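Local structure of chintase (Rhizomucor miehei, 5YUQ) at residues 285-288 against 289-293; 39-43 against 44-48. The protein probably hydrolyses the beta-1,4 glycosidic bonds of chitin within an active-site tunnel, as a family 18 chitinase of a thermophilic fungus. All blocks are in the same frame, centred on the assembly; numbering follows the deposited sequence.

Interaction 1. Residues 285-288 against 289-293; sequences YIWR and TIAQE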
ATOM      1  N   TYR A 285     -12.375   5.318  -4.186  1.00 16.51           N
ATOM      2  CA  TYR A 285     -13.655   4.759  -4.563  1.00 17.97           C
ATOM      3  C   TYR A 285     -13.521   3.266  -4.290  1.00 16.74           C
ATOM      4  O   TYR A 285     -12.861   2.559  -5.048  1.00 15.40           O
ATOM      5  CB  TYR A 285     -13.858   5.018  -6.054  1.00 19.78           C
ATOM      6  CG  TYR A 285     -15.268   5.362  -6.461  1.00 18.50           C
ATOM      7  CD1 TYR A 285     -16.204   4.367  -6.650  1.00 21.43           C
ATOM      8  CD2 TYR A 285     -15.644   6.677  -6.690  1.00 21.21           C
ATOM      9  CE1 TYR A 285     -17.479   4.656  -7.032  1.00 22.58           C
ATOM     10  CE2 TYR A 285     -16.943   6.983  -7.079  1.00 19.70           C
ATOM     11  CZ  TYR A 285     -17.846   5.960  -7.244  1.00 20.17           C
ATOM     12  OH  TYR A 285     -19.140   6.231  -7.629  1.00 27.68           O
ATOM     13  N   ILE A 286     -14.108   2.775  -3.202  1.00 13.56           N
ATOM     14  CA  ILE A 286     -13.839   1.383  -2.820  1.00 12.14           C
ATOM     15  C   ILE A 286     -14.652   0.392  -3.640  1.00 15.37           C
ATOM     16  O   ILE A 286     -15.692   0.732  -4.202  1.00 14.51           O
ATOM     17  CB  ILE A 286     -14.037   1.114  -1.314  1.00 14.07           C
ATOM     18  CG1 ILE A 286     -15.507   1.275  -0.920  1.00 14.61           C
ATOM     19  CG2 ILE A 286     -13.141   2.025  -0.486  1.00 15.37           C
ATOM     20  CD1 ILE A 286     -15.824   0.644   0.425  1.00 18.81           C
ATOM     21  N   TRP A 287     -14.169  -0.839  -3.718  1.00 13.12           N
ATOM     22  CA  TRP A 287     -14.817  -1.838  -4.549  1.00 12.96           C
ATOM     23  C   TRP A 287     -16.290  -2.015  -4.206  1.00 15.91           C
ATOM     24  O   TRP A 287     -17.117  -2.178  -5.108  1.00 14.78           O
ATOM     25  CB  TRP A 287     -14.108  -3.185  -4.462  1.00 12.96           C
ATOM     26  CG  TRP A 287     -14.865  -4.232  -5.210  1.00 13.06           C
ATOM     27  CD1 TRP A 287     -15.666  -5.203  -4.682  1.00 13.91           C
ATOM     28  CD2 TRP A 287     -14.917  -4.395  -6.632  1.00 12.66           C
ATOM     29  NE1 TRP A 287     -16.214  -5.961  -5.693  1.00 15.51           N
ATOM     30  CE2 TRP A 287     -15.765  -5.487  -6.899  1.00 13.42           C
ATOM     31  CE3 TRP A 287     -14.323  -3.725  -7.707  1.00 12.60           C
ATOM     32  CZ2 TRP A 287     -16.027  -5.930  -8.195  1.00 14.44           C
ATOM     33  CZ3 TRP A 287     -14.586  -4.162  -8.993  1.00 16.12           C
ATOM     34  CH2 TRP A 287     -15.433  -5.253  -9.226  1.00 15.31           C
ATOM     35  N   ARG A 288     -16.630  -1.983  -2.925  1.00 15.31           N
ATOM     36  CA  ARG A 288     -18.033  -2.189  -2.520  1.00 18.03           C
ATOM     37  C   ARG A 288     -18.931  -1.205  -3.296  1.00 17.05           C
ATOM     38  O   ARG A 288     -19.985  -1.600  -3.713  1.00 17.64           O
ATOM     39  CB  ARG A 288     -18.295  -2.024  -1.049  1.00 20.40           C
ATOM     40  CG  ARG A 288     -17.640  -3.072  -0.180  1.00 22.16           C
ATOM     41  CD  ARG A 288     -17.780  -2.876   1.314  1.00 20.29           C
ATOM     42  NE  ARG A 288     -19.146  -3.136   1.773  1.00 21.82           N
ATOM     43  CZ  ARG A 288     -19.632  -4.342   1.993  1.00 27.50           C
ATOM     44  NH1 ARG A 288     -18.907  -5.444   1.854  1.00 20.06           N
ATOM     45  NH2 ARG A 288     -20.862  -4.450   2.396  1.00 26.31           N
ATOM     46  N   THR A 289     -18.489   0.049  -3.411  1.00 17.37           N
ATOM     47  CA  THR A 289     -19.252   1.071  -4.121  1.00 15.30           C
ATOM     48  C   THR A 289     -19.309   0.789  -5.617  1.00 16.88           C
ATOM     49  O   THR A 289     -20.364   0.909  -6.240  1.00 16.26           O
ATOM     50  CB  THR A 289     -18.640   2.457  -3.910  1.00 15.91           C
ATOM     51  OG1 THR A 289     -18.451   2.687  -2.507  1.00 17.54           O
ATOM     52  CG2 THR A 289     -19.553   3.532  -4.488  1.00 17.10           C
ATOM     53  N   ILE A 290     -18.167   0.424  -6.192  1.00 16.27           N
ATOM     54  CA  ILE A 290     -18.097   0.080  -7.607  1.00 14.34           C
ATOM     55  C   ILE A 290     -19.085  -1.045  -7.933  1.00 15.85           C
ATOM     56  O   ILE A 290     -19.816  -0.982  -8.928  1.00 17.07           O
ATOM     57  CB  ILE A 290     -16.662  -0.330  -7.992  1.00 14.66           C
ATOM     58  CG1 ILE A 290     -15.698   0.827  -7.685  1.00 15.04           C
ATOM     59  CG2 ILE A 290     -16.574  -0.708  -9.460  1.00 15.21           C
ATOM     60  CD1 ILE A 290     -14.221   0.509  -7.954  1.00 13.88           C
ATOM     61  N   ALA A 291     -19.133  -2.050  -7.066  1.00 13.76           N
ATOM     62  CA  ALA A 291     -20.026  -3.190  -7.260  1.00 15.60           C
ATOM     63  C   ALA A 291     -21.479  -2.776  -7.076  1.00 18.53           C
ATOM     64  O   ALA A 291     -22.331  -3.080  -7.919  1.00 19.66           O
ATOM     65  CB  ALA A 291     -19.661  -4.306  -6.301  1.00 17.09           C
ATOM     66  N   GLN A 292     -21.761  -2.068  -5.984  1.00 15.72           N
ATOM     67  CA  GLN A 292     -23.138  -1.675  -5.669  1.00 17.57           C
ATOM     68  C   GLN A 292     -23.738  -0.755  -6.727  1.00 20.22           C
ATOM     69  O   GLN A 292     -24.943  -0.816  -6.992  1.00 20.71           O
ATOM     70  CB  GLN A 292     -23.205  -0.998  -4.293  1.00 23.02           C
ATOM     71  CG  GLN A 292     -23.032  -1.938  -3.101  1.00 36.67           C
ATOM     72  CD  GLN A 292     -22.657  -1.203  -1.818  1.00 43.09           C
ATOM     73  OE1 GLN A 292     -22.435   0.013  -1.821  1.00 42.12           O
ATOM     74  NE2 GLN A 292     -22.579  -1.944  -0.715  1.00 35.36           N
ATOM     75  N   GLU A 293     -22.905   0.087  -7.336  1.00 17.27           N
ATOM     76  CA  GLU A 293     -23.384   1.049  -8.325  1.00 16.93           C
ATOM     77  C   GLU A 293     -23.480   0.454  -9.722  1.00 18.97           C
ATOM     78  O   GLU A 293     -23.988   1.095 -10.642  1.00 19.57           O
ATOM     79  CB  GLU A 293     -22.492   2.293  -8.347  1.00 19.07           C
ATOM     80  CG  GLU A 293     -22.608   3.135  -7.096  1.00 18.33           C
ATOM     81  CD  GLU A 293     -21.757   4.381  -7.158  1.00 22.25           C
ATOM     82  OE1 GLU A 293     -20.914   4.484  -8.077  1.00 30.16           O
ATOM     83  OE2 GLU A 293     -21.934   5.260  -6.288  1.00 30.74           O
TER
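Y285 runs alongside the first turn of the helix that follows it, touching T289 and I290 and ending at E293. The chain changes here from strand 284-286, which pairs with strand 228-240, to helix 287-292, and I286 occupies the N-cap position. In family 18 chitinases a small alpha+beta domain is often inserted after the seventh barrel strand, and this junction is consistent with such a part. From CB, a chi1 of -142°, off the usual staggered values, carries the Y285 ring over to the T289 and I290 side. CD1 lies 3.7 Å from CG1 of I290, and one atom further out CE1 sits 3.5 Å from CG2 of T289. L324 also packs against both Y285 and I290, and this packing orients the ring. Next, CZ comes within 3.5 Å of E293 OE1. At the tip, Y285 OH donates to E293 OE1 across a short 2.5 Å, on the syn side of a carboxylate turned 70° from the ring; OE1, at the ring edge, sets the direction of the hydroxyl.

Inside the turn I286 O takes a nearly straight bond from I290 N (3.2 Å) and a weak one from T289 N, while the hydroxyl of T289 bonds to D264. The A291 methyl lies over one face of the W287 indole, off-centre, 4.3 Å from the centroid of the five-membered ring. NE1 of W287 is held by D356, and R288 forms a salt bridge with D357. Among the helix bonds, A291 N to W287 O is short at 2.8 Å, with the donor nearly along the C=O axis.

Interaction 2. Residues 39-43 against 44-48; sequences SGFTD and SQLKS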
ATOM      1  N   SER A  39       1.145   4.453  19.238  0.69 18.13           N
ATOM      2  CA  SER A  39      -0.198   4.965  19.503  0.69 19.60           C
ATOM      3  C   SER A  39      -1.096   4.821  18.280  0.69 20.65           C
ATOM      4  O   SER A  39      -0.692   4.249  17.266  0.69 18.93           O
ATOM      5  CB  SER A  39      -0.126   6.441  19.902  0.69 22.27           C
ATOM      6  OG  SER A  39       0.189   7.254  18.781  0.69 24.56           O
ATOM      7  N   GLY A  40      -2.318   5.336  18.381  1.00 17.09           N
ATOM      8  CA  GLY A  40      -3.210   5.400  17.240  1.00 17.20           C
ATOM      9  C   GLY A  40      -3.961   4.139  16.856  1.00 17.60           C
ATOM     10  O   GLY A  40      -4.582   4.099  15.791  1.00 19.85           O
ATOM     11  N   PHE A  41      -3.907   3.111  17.702  1.00 15.61           N
ATOM     12  CA  PHE A  41      -4.700   1.914  17.457  1.00 17.99           C
ATOM     13  C   PHE A  41      -5.497   1.537  18.694  1.00 17.15           C
ATOM     14  O   PHE A  41      -5.248   2.049  19.788  1.00 19.13           O
ATOM     15  CB  PHE A  41      -3.830   0.747  16.988  1.00 18.03           C
ATOM     16  CG  PHE A  41      -2.900   0.220  18.033  1.00 16.83           C
ATOM     17  CD1 PHE A  41      -1.674   0.832  18.269  1.00 16.40           C
ATOM     18  CD2 PHE A  41      -3.245  -0.899  18.779  1.00 17.98           C
ATOM     19  CE1 PHE A  41      -0.813   0.333  19.236  1.00 19.87           C
ATOM     20  CE2 PHE A  41      -2.391  -1.400  19.740  1.00 19.84           C
ATOM     21  CZ  PHE A  41      -1.174  -0.788  19.972  1.00 21.12           C
ATOM     22  N   THR A  42      -6.451   0.637  18.508  1.00 14.17           N
ATOM     23  CA  THR A  42      -7.394   0.285  19.556  1.00 16.57           C
ATOM     24  C   THR A  42      -6.982  -1.034  20.182  1.00 14.27           C
ATOM     25  O   THR A  42      -7.039  -2.081  19.534  1.00 14.38           O
ATOM     26  CB  THR A  42      -8.808   0.192  18.970  1.00 16.59           C
ATOM     27  OG1 THR A  42      -9.108   1.410  18.271  1.00 17.40           O
ATOM     28  CG2 THR A  42      -9.852  -0.022  20.070  1.00 15.47           C
ATOM     29  N   ASP A  43      -6.562  -0.962  21.443  1.00 13.25           N
ATOM     30  CA  ASP A  43      -6.113  -2.123  22.208  1.00 15.36           C
ATOM     31  C   ASP A  43      -7.031  -3.333  22.089  1.00 15.85           C
ATOM     32  O   ASP A  43      -6.585  -4.425  21.742  1.00 16.06           O
ATOM     33  CB  ASP A  43      -5.963  -1.743  23.685  1.00 14.88           C
ATOM     34  CG  ASP A  43      -5.628  -2.938  24.559  1.00 17.98           C
ATOM     35  OD1 ASP A  43      -4.512  -3.483  24.420  1.00 18.16           O
ATOM     36  OD2 ASP A  43      -6.479  -3.348  25.378  1.00 17.66           O
ATOM     37  N   SER A  44      -8.317  -3.138  22.370  1.00 14.53           N
ATOM     38  CA  SER A  44      -9.245  -4.260  22.419  1.00 15.81           C
ATOM     39  C   SER A  44      -9.468  -4.864  21.044  1.00 14.70           C
ATOM     40  O   SER A  44      -9.685  -6.065  20.918  1.00 14.76           O
ATOM     41  CB  SER A  44     -10.574  -3.826  23.023  1.00 11.79           C
ATOM     42  OG  SER A  44     -11.150  -2.760  22.282  1.00 14.52           O
ATOM     43  N   GLN A  45      -9.426  -4.028  20.009  1.00 14.02           N
ATOM     44  CA  GLN A  45      -9.581  -4.547  18.654  1.00 15.96           C
ATOM     45  C   GLN A  45      -8.399  -5.421  18.265  1.00 15.39           C
ATOM     46  O   GLN A  45      -8.585  -6.507  17.724  1.00 14.69           O
ATOM     47  CB  GLN A  45      -9.744  -3.405  17.646  1.00 16.92           C
ATOM     48  CG  GLN A  45     -11.083  -2.711  17.755  1.00 15.14           C
ATOM     49  CD  GLN A  45     -11.233  -1.566  16.779  1.00 17.16           C
ATOM     50  OE1 GLN A  45     -12.190  -0.803  16.853  1.00 18.32           O
ATOM     51  NE2 GLN A  45     -10.293  -1.442  15.854  1.00 16.93           N
ATOM     52  N   LEU A  46      -7.182  -4.947  18.524  1.00 14.64           N
ATOM     53  CA  LEU A  46      -6.009  -5.739  18.176  1.00 14.41           C
ATOM     54  C   LEU A  46      -6.015  -7.062  18.926  1.00 16.14           C
ATOM     55  O   LEU A  46      -5.769  -8.106  18.336  1.00 15.34           O
ATOM     56  CB  LEU A  46      -4.715  -4.969  18.439  1.00 13.87           C
ATOM     57  CG  LEU A  46      -3.421  -5.685  18.018  1.00 14.71           C
ATOM     58  CD1 LEU A  46      -3.518  -6.139  16.568  1.00 14.90           C
ATOM     59  CD2 LEU A  46      -2.214  -4.777  18.208  1.00 16.63           C
ATOM     60  N   LYS A  47      -6.321  -7.032  20.219  1.00 14.37           N
ATOM     61  CA  LYS A  47      -6.367  -8.276  20.984  1.00 15.51           C
ATOM     62  C   LYS A  47      -7.447  -9.221  20.472  1.00 14.83           C
ATOM     63  O   LYS A  47      -7.222 -10.424  20.375  1.00 14.33           O
ATOM     64  CB  LYS A  47      -6.541  -8.000  22.483  1.00 15.62           C
ATOM     65  CG  LYS A  47      -5.364  -7.234  23.059  1.00 20.16           C
ATOM     66  CD  LYS A  47      -5.058  -7.573  24.496  1.00 25.86           C
ATOM     67  CE  LYS A  47      -3.699  -6.990  24.886  1.00 19.62           C
ATOM     68  NZ  LYS A  47      -3.500  -6.962  26.360  1.00 23.31           N
ATOM     69  N   SER A  48      -8.611  -8.677  20.133  1.00 14.74           N
ATOM     70  CA  SER A  48      -9.676  -9.492  19.571  1.00 16.18           C
ATOM     71  C   SER A  48      -9.248 -10.156  18.267  1.00 13.92           C
ATOM     72  O   SER A  48      -9.438 -11.353  18.084  1.00 15.88           O
ATOM     73  CB  SER A  48     -10.941  -8.661  19.350  1.00 13.96           C
ATOM     74  OG  SER A  48     -11.791  -9.317  18.429  1.00 19.19           O
TER
HETATM   75  O   HOH W   1      -5.614  -5.307  27.135  1.00 19.01           O
HETATM   76  O   HOH W   2      -2.669  -4.018  26.458  1.00 32.47           O
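The F41 ring meets L46 at a slant, its CE2 atom 3.7 Å from the CD2 methyl of L46; A30 and D10 add to the ring's surroundings. A second flat group, the side-chain amide of Q45, has one face covered by T42, whose CB stands almost directly above CD of Q45 at 3.7 Å. The amide is held by its nitrogen, since NE2 of Q45 bonds to D10 O and to the hydroxyl of Y27, and the backbone N of T42 goes to D10 OD1.

Both contacts belong to the start of helix 43-55, which follows strand 24-32 and the short hairpin strand 38-39 in the TIM barrel of this family 18 enzyme. T42 is the N-cap residue, yet its side chain makes no capping bond; it is the carbonyl that works, T42 O accepting L46 N at 3.0 Å almost in line (169°).

D43 opens the helix with CG anti to its own N (chi1 174°), which places the carboxylate beside the aliphatic end of K47, OD1 being 3.6 Å from CE. The charged ends stay too far apart for a salt bridge, at 4.1 Å between D43 OD1 and K47 NZ, and two waters span the gap. One donates to OD2 and the other to OD1 of D43, and each accepts from K47 NZ. D43 OD1 is also hydrogen-bonded to Y97 OH, while the ammonium of K47 pairs with E96 and lies against the Y97 ring.

Overall arrangement
Going from the N terminus, the chain meets interaction 2 first, where the loop after strand 38-39 turns into helix 43-55 at the C-terminal end of the barrel strands. It then runs through most of the barrel strands and helices before strand 228-240 leads on to interaction 1, at the change from strand 284-286 to helix 287-292. The two follow in series and neither nest nor cross. Each closes only its own helix start, since no residue separates its segments. Their centres are 28 Å apart and their nearest atoms about 16 Å, so they join different parts: interaction 2 ties a helix to strand 24-32, whereas interaction 1 ties one to strands 228-240 and 322-325.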